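Local structure of possible adhesin (Caldicellulosiruptor kronotskyensis, 4WA0) at residues L37-F45 with N59-N70. The protein probably mediates attachment of this extremely thermophilic bacterium to cellulose, as a tapirin represented here by its C-terminal beta-helix domain. Sequence-based numbering, arbitrary orientation.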
ATOM      1  N   LEU A  37       0.514  -2.007  -8.462  0.67 10.89           N
ATOM      2  CA  LEU A  37      -0.493  -1.757  -7.386  0.67 11.29           C
ATOM      3  C   LEU A  37      -1.245  -0.440  -7.629  0.67 11.41           C
ATOM      4  O   LEU A  37      -0.639   0.650  -7.517  0.67 10.84           O
ATOM      5  CB  LEU A  37       0.234  -1.752  -6.055  0.67 10.50           C
ATOM      6  CG  LEU A  37      -0.526  -2.213  -4.815  0.67 11.50           C
ATOM      7  CD1 LEU A  37       0.379  -2.439  -3.585  0.67 12.40           C
ATOM      8  CD2 LEU A  37      -1.642  -1.195  -4.502  0.67 12.21           C
ATOM      9  N   THR A  38      -2.551  -0.524  -7.965  1.00 11.62           N
ATOM     10  CA  THR A  38      -3.391   0.584  -8.270  1.00 11.93           C
ATOM     11  C   THR A  38      -4.423   0.709  -7.186  1.00 12.07           C
ATOM     12  O   THR A  38      -5.271  -0.180  -6.965  1.00 12.80           O
ATOM     13  CB  THR A  38      -4.037   0.427  -9.636  1.00 12.57           C
ATOM     14  OG1 THR A  38      -2.972   0.316 -10.624  1.00 14.46           O
ATOM     15  CG2 THR A  38      -4.827   1.628  -9.905  1.00 12.27           C
ATOM     16  N   ILE A  39      -4.252   1.796  -6.459  1.00 11.28           N
ATOM     17  CA  ILE A  39      -5.123   2.120  -5.309  1.00 12.05           C
ATOM     18  C   ILE A  39      -6.196   3.077  -5.783  1.00 11.90           C
ATOM     19  O   ILE A  39      -5.931   4.279  -6.121  1.00 12.06           O
ATOM     20  CB  ILE A  39      -4.313   2.725  -4.159  1.00 12.66           C
ATOM     21  CG1 ILE A  39      -3.236   1.742  -3.671  1.00 14.42           C
ATOM     22  CG2 ILE A  39      -5.255   3.116  -3.009  1.00 12.68           C
ATOM     23  CD1 ILE A  39      -2.351   2.252  -2.520  1.00 15.92           C
ATOM     24  N   ASP A  40      -7.428   2.582  -5.751  1.00 12.46           N
ATOM     25  CA  ASP A  40      -8.546   3.439  -6.184  1.00 13.16           C
ATOM     26  C   ASP A  40      -8.944   4.420  -5.089  1.00 14.16           C
ATOM     27  O   ASP A  40      -8.559   4.314  -3.895  1.00 13.29           O
ATOM     28  CB  ASP A  40      -9.769   2.610  -6.654  1.00 15.67           C
ATOM     29  CG  ASP A  40     -10.496   3.293  -7.846  1.00 20.33           C
ATOM     30  OD1 ASP A  40     -10.423   4.613  -8.105  1.00 25.02           O
ATOM     31  OD2 ASP A  40     -11.228   2.490  -8.488  1.00 23.29           O
ATOM     32  N   GLY A  41      -9.703   5.430  -5.524  1.00 12.38           N
ATOM     33  CA  GLY A  41     -10.011   6.549  -4.622  1.00 13.08           C
ATOM     34  C   GLY A  41     -10.663   6.183  -3.315  1.00 11.98           C
ATOM     35  O   GLY A  41     -11.513   5.302  -3.265  1.00 11.46           O
ATOM     36  N   GLY A  42     -10.340   6.960  -2.287  1.00 10.92           N
ATOM     37  CA  GLY A  42     -10.915   6.751  -1.007  1.00 11.90           C
ATOM     38  C   GLY A  42     -10.305   5.687  -0.122  1.00 11.67           C
ATOM     39  O   GLY A  42     -10.957   5.219   0.817  1.00 12.60           O
ATOM     40  N   ALA A  43      -9.074   5.354  -0.380  1.00 11.03           N
ATOM     41  CA  ALA A  43      -8.305   4.394   0.447  1.00  9.77           C
ATOM     42  C   ALA A  43      -7.990   5.031   1.785  1.00  9.66           C
ATOM     43  O   ALA A  43      -7.345   6.050   1.842  1.00  9.15           O
ATOM     44  CB  ALA A  43      -7.048   3.956  -0.256  1.00  9.80           C
ATOM     45  N   VAL A  44      -8.339   4.321   2.848  1.00  8.79           N
ATOM     46  CA  VAL A  44      -7.963   4.698   4.204  1.00  9.54           C
ATOM     47  C   VAL A  44      -7.290   3.498   4.869  1.00  9.72           C
ATOM     48  O   VAL A  44      -7.926   2.505   5.162  1.00  9.47           O
ATOM     49  CB  VAL A  44      -9.153   5.184   5.044  1.00  8.78           C
ATOM     50  CG1 VAL A  44      -8.636   5.535   6.427  1.00  9.69           C
ATOM     51  CG2 VAL A  44      -9.797   6.393   4.465  1.00  8.57           C
ATOM     52  N   PHE A  45      -5.962   3.573   5.013  1.00  9.99           N
ATOM     53  CA  PHE A  45      -5.179   2.464   5.542  1.00 10.32           C
ATOM     54  C   PHE A  45      -4.501   2.897   6.841  1.00 10.92           C
ATOM     55  O   PHE A  45      -3.937   4.032   6.963  1.00 10.68           O
ATOM     56  CB  PHE A  45      -4.075   2.072   4.552  1.00 10.97           C
ATOM     57  CG  PHE A  45      -4.501   1.555   3.197  1.00 10.35           C
ATOM     58  CD1 PHE A  45      -5.810   1.189   2.867  1.00 11.13           C
ATOM     59  CD2 PHE A  45      -3.518   1.396   2.213  1.00 11.86           C
ATOM     60  CE1 PHE A  45      -6.123   0.721   1.615  1.00 11.78           C
ATOM     61  CE2 PHE A  45      -3.842   0.912   0.971  1.00 11.06           C
ATOM     62  CZ  PHE A  45      -5.131   0.554   0.675  1.00 12.34           C
ATOM     63  N   ASN A  59      -5.024   6.860  -7.015  1.00 11.03           N
ATOM     64  CA  ASN A  59      -6.007   7.690  -7.671  1.00 12.20           C
ATOM     65  C   ASN A  59      -6.871   8.483  -6.711  1.00 11.69           C
ATOM     66  O   ASN A  59      -6.986   8.157  -5.554  1.00 10.87           O
ATOM     67  CB  ASN A  59      -6.815   6.811  -8.618  1.00 14.14           C
ATOM     68  CG  ASN A  59      -5.935   6.452  -9.884  1.00 14.44           C
ATOM     69  OD1 ASN A  59      -5.281   7.329 -10.463  1.00 23.92           O
ATOM     70  ND2 ASN A  59      -5.951   5.278 -10.260  1.00 17.24           N
ATOM     71  N   GLN A  60      -7.456   9.533  -7.254  1.00 11.54           N
ATOM     72  CA  GLN A  60      -8.426  10.393  -6.560  1.00 11.80           C
ATOM     73  C   GLN A  60      -9.743  10.338  -7.316  1.00 12.65           C
ATOM     74  O   GLN A  60      -9.743  10.069  -8.531  1.00 14.95           O
ATOM     75  CB  GLN A  60      -7.930  11.854  -6.520  1.00 11.23           C
ATOM     76  CG  GLN A  60      -6.762  12.007  -5.556  1.00 10.97           C
ATOM     77  CD  GLN A  60      -6.314  13.426  -5.314  1.00 11.39           C
ATOM     78  OE1 GLN A  60      -6.592  14.359  -6.078  1.00 10.20           O
ATOM     79  NE2 GLN A  60      -5.541  13.596  -4.269  1.00 11.58           N
ATOM     80  N   ASP A  61     -10.834  10.609  -6.635  1.00 13.46           N
ATOM     81  CA  ASP A  61     -12.189  10.454  -7.232  1.00 12.84           C
ATOM     82  C   ASP A  61     -13.080  11.484  -6.477  1.00 13.87           C
ATOM     83  O   ASP A  61     -13.238  11.413  -5.241  1.00 13.01           O
ATOM     84  CB  ASP A  61     -12.741   9.052  -7.043  1.00 14.13           C
ATOM     85  CG  ASP A  61     -14.108   8.832  -7.721  1.00 15.55           C
ATOM     86  OD1 ASP A  61     -14.812   9.793  -7.903  1.00 15.66           O
ATOM     87  OD2 ASP A  61     -14.437   7.648  -8.018  1.00 16.86           O
ATOM     88  N   SER A  62     -13.567  12.470  -7.225  1.00 13.93           N
ATOM     89  CA  SER A  62     -14.346  13.570  -6.687  1.00 14.95           C
ATOM     90  C   SER A  62     -15.830  13.281  -6.447  1.00 16.00           C
ATOM     91  O   SER A  62     -16.541  14.123  -5.856  1.00 14.14           O
ATOM     92  CB  SER A  62     -14.226  14.781  -7.586  1.00 17.24           C
ATOM     93  OG  SER A  62     -14.731  14.476  -8.831  1.00 16.35           O
ATOM     94  N   ASP A  63     -16.290  12.116  -6.870  1.00 15.06           N
ATOM     95  CA  ASP A  63     -17.693  11.691  -6.577  1.00 15.82           C
ATOM     96  C   ASP A  63     -17.968  11.909  -5.096  1.00 15.14           C
ATOM     97  O   ASP A  63     -17.156  11.612  -4.202  1.00 14.62           O
ATOM     98  CB  ASP A  63     -17.959  10.270  -7.018  1.00 16.80           C
ATOM     99  CG  ASP A  63     -19.463   9.918  -7.038  1.00 17.13           C
ATOM    100  OD1 ASP A  63     -20.071   9.782  -5.955  1.00 16.77           O
ATOM    101  OD2 ASP A  63     -19.971   9.784  -8.168  1.00 18.24           O
ATOM    102  N   SER A  64     -19.098  12.492  -4.791  1.00 13.94           N
ATOM    103  CA  SER A  64     -19.438  12.744  -3.381  1.00 13.73           C
ATOM    104  C   SER A  64     -19.582  11.473  -2.507  1.00 13.66           C
ATOM    105  O   SER A  64     -19.539  11.570  -1.288  1.00 13.87           O
ATOM    106  CB  SER A  64     -20.663  13.647  -3.268  1.00 15.96           C
ATOM    107  OG  SER A  64     -21.755  12.971  -3.837  1.00 16.46           O
ATOM    108  N   ARG A  65     -19.699  10.302  -3.129  1.00 12.08           N
ATOM    109  CA  ARG A  65     -19.767   9.025  -2.420  1.00 12.41           C
ATOM    110  C   ARG A  65     -18.397   8.520  -2.087  1.00 11.94           C
ATOM    111  O   ARG A  65     -18.269   7.484  -1.443  1.00 14.59           O
ATOM    112  CB  ARG A  65     -20.499   8.001  -3.265  1.00 14.78           C
ATOM    113  CG  ARG A  65     -22.002   8.327  -3.385  1.00 14.20           C
ATOM    114  CD  ARG A  65     -22.671   7.516  -4.473  1.00 15.00           C
ATOM    115  NE  ARG A  65     -22.175   7.844  -5.768  1.00 16.77           N
ATOM    116  CZ  ARG A  65     -22.513   7.216  -6.875  1.00 18.46           C
ATOM    117  NH1 ARG A  65     -23.401   6.204  -6.825  1.00 20.34           N
ATOM    118  NH2 ARG A  65     -21.998   7.577  -8.022  1.00 19.04           N
ATOM    119  N   CYS A  66     -17.385   9.213  -2.639  1.00 12.21           N
ATOM    120  CA  CYS A  66     -15.982   8.885  -2.389  1.00 11.64           C
ATOM    121  C   CYS A  66     -15.458   9.806  -1.295  1.00 13.52           C
ATOM    122  O   CYS A  66     -16.221  10.448  -0.546  1.00 13.47           O
ATOM    123  CB  CYS A  66     -15.161   8.955  -3.660  1.00 11.04           C
ATOM    124  SG  CYS A  66     -13.651   7.871  -3.591  1.00 12.18           S
ATOM    125  N   ARG A  67     -14.151   9.908  -1.208  1.00 11.88           N
ATOM    126  CA  ARG A  67     -13.509  10.572  -0.053  1.00 11.05           C
ATOM    127  C   ARG A  67     -12.026  10.672  -0.346  1.00 11.58           C
ATOM    128  O   ARG A  67     -11.547  10.289  -1.409  1.00 13.45           O
ATOM    129  CB  ARG A  67     -13.755   9.836   1.248  1.00 12.35           C
ATOM    130  CG  ARG A  67     -13.090   8.471   1.316  1.00 12.69           C
ATOM    131  CD  ARG A  67     -13.669   7.577   2.436  1.00 15.24           C
ATOM    132  NE  ARG A  67     -12.986   6.317   2.389  1.00 13.24           N
ATOM    133  CZ  ARG A  67     -13.193   5.299   3.180  1.00 15.06           C
ATOM    134  NH1 ARG A  67     -14.132   5.390   4.114  1.00 17.39           N
ATOM    135  NH2 ARG A  67     -12.477   4.211   3.066  1.00 13.89           N
ATOM    136  N   ASP A  68     -11.296  11.242   0.592  1.00 11.76           N
ATOM    137  CA  ASP A  68      -9.850  11.482   0.408  1.00 10.41           C
ATOM    138  C   ASP A  68      -9.147  10.147   0.694  1.00 11.84           C
ATOM    139  O   ASP A  68      -9.730   9.272   1.303  1.00 11.13           O
ATOM    140  CB  ASP A  68      -9.326  12.524   1.391  1.00 10.74           C
ATOM    141  CG  ASP A  68      -9.826  13.965   1.096  1.00 12.25           C
ATOM    142  OD1 ASP A  68     -10.032  14.321  -0.066  1.00 12.98           O
ATOM    143  OD2 ASP A  68      -9.963  14.740   2.077  1.00 13.26           O
ATOM    144  N   ASN A  69      -7.892  10.053   0.274  1.00  9.80           N
ATOM    145  CA  ASN A  69      -7.036   8.929   0.639  1.00  9.20           C
ATOM    146  C   ASN A  69      -6.317   9.344   1.878  1.00 10.54           C
ATOM    147  O   ASN A  69      -5.742  10.466   1.944  1.00  9.82           O
ATOM    148  CB  ASN A  69      -6.055   8.675  -0.475  1.00  9.73           C
ATOM    149  CG  ASN A  69      -6.728   8.312  -1.772  1.00 11.14           C
ATOM    150  OD1 ASN A  69      -7.552   7.395  -1.854  1.00 12.36           O
ATOM    151  ND2 ASN A  69      -6.405   9.087  -2.835  1.00 12.14           N
ATOM    152  N   ASN A  70      -6.253   8.428   2.809  0.73 10.66           N
ATOM    153  CA  ASN A  70      -5.525   8.658   4.058  0.73 11.84           C
ATOM    154  C   ASN A  70      -4.773   7.369   4.422  0.73 12.45           C
ATOM    155  O   ASN A  70      -5.321   6.426   4.992  0.73 11.33           O
ATOM    156  CB  ASN A  70      -6.542   9.019   5.102  0.73 14.10           C
ATOM    157  CG  ASN A  70      -5.925   9.502   6.384  0.73 16.33           C
ATOM    158  OD1 ASN A  70      -4.781   9.891   6.393  0.73 18.76           O
ATOM    159  ND2 ASN A  70      -6.763   9.641   7.434  0.73 15.97           N
TER
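Backbone bonds of parallel strand pairing join A43–F45 to N69–N70: N70 N donates to A43 O (2.8 Å) and F45 N to N70 O (2.9 Å), with V44 bridged to N70. Where the 59-68 loop begins, N59 N meets I39 O at 2.9 Å in a nearly straight bond.

The side-chain amide of N69 and the guanidinium of R67 tie the two coils together. N69, its CG anti to the carbonyl carbon (chi1 -61°), directs its amide oxygen at two backbone N-H groups: OD1 accepts from A43 N (2.9 Å) in the carbonyl plane and, weakly, from G42 N, while ND2 donates to N59 O. One amide links both ends of its own loop to the neighbouring bend. R67 approaches G42 O side-on, NE at 2.8 Å and NH2 at 2.9 Å, both in the guanidinium plane.

V44 CG2 sits over one guanidinium face of R67, off-centre toward its rim, the side chains crossing at about a right angle. C66 SG rests 3.4 Å from G41 O, and T38 CG2 abuts the amide of N59.

K22, between strands 17-19 and 24-27, forms salt bridges with both D40 and D61, whose OD2 also hydrogen-bonds Y330 OH; N59 OD1 and D68 OD1 engage N86 and S92. The contact stacks successive corners of the beta-helix, with strand 37-39 beside 56-58 and strand 44-47 between 24-27 and 69-73.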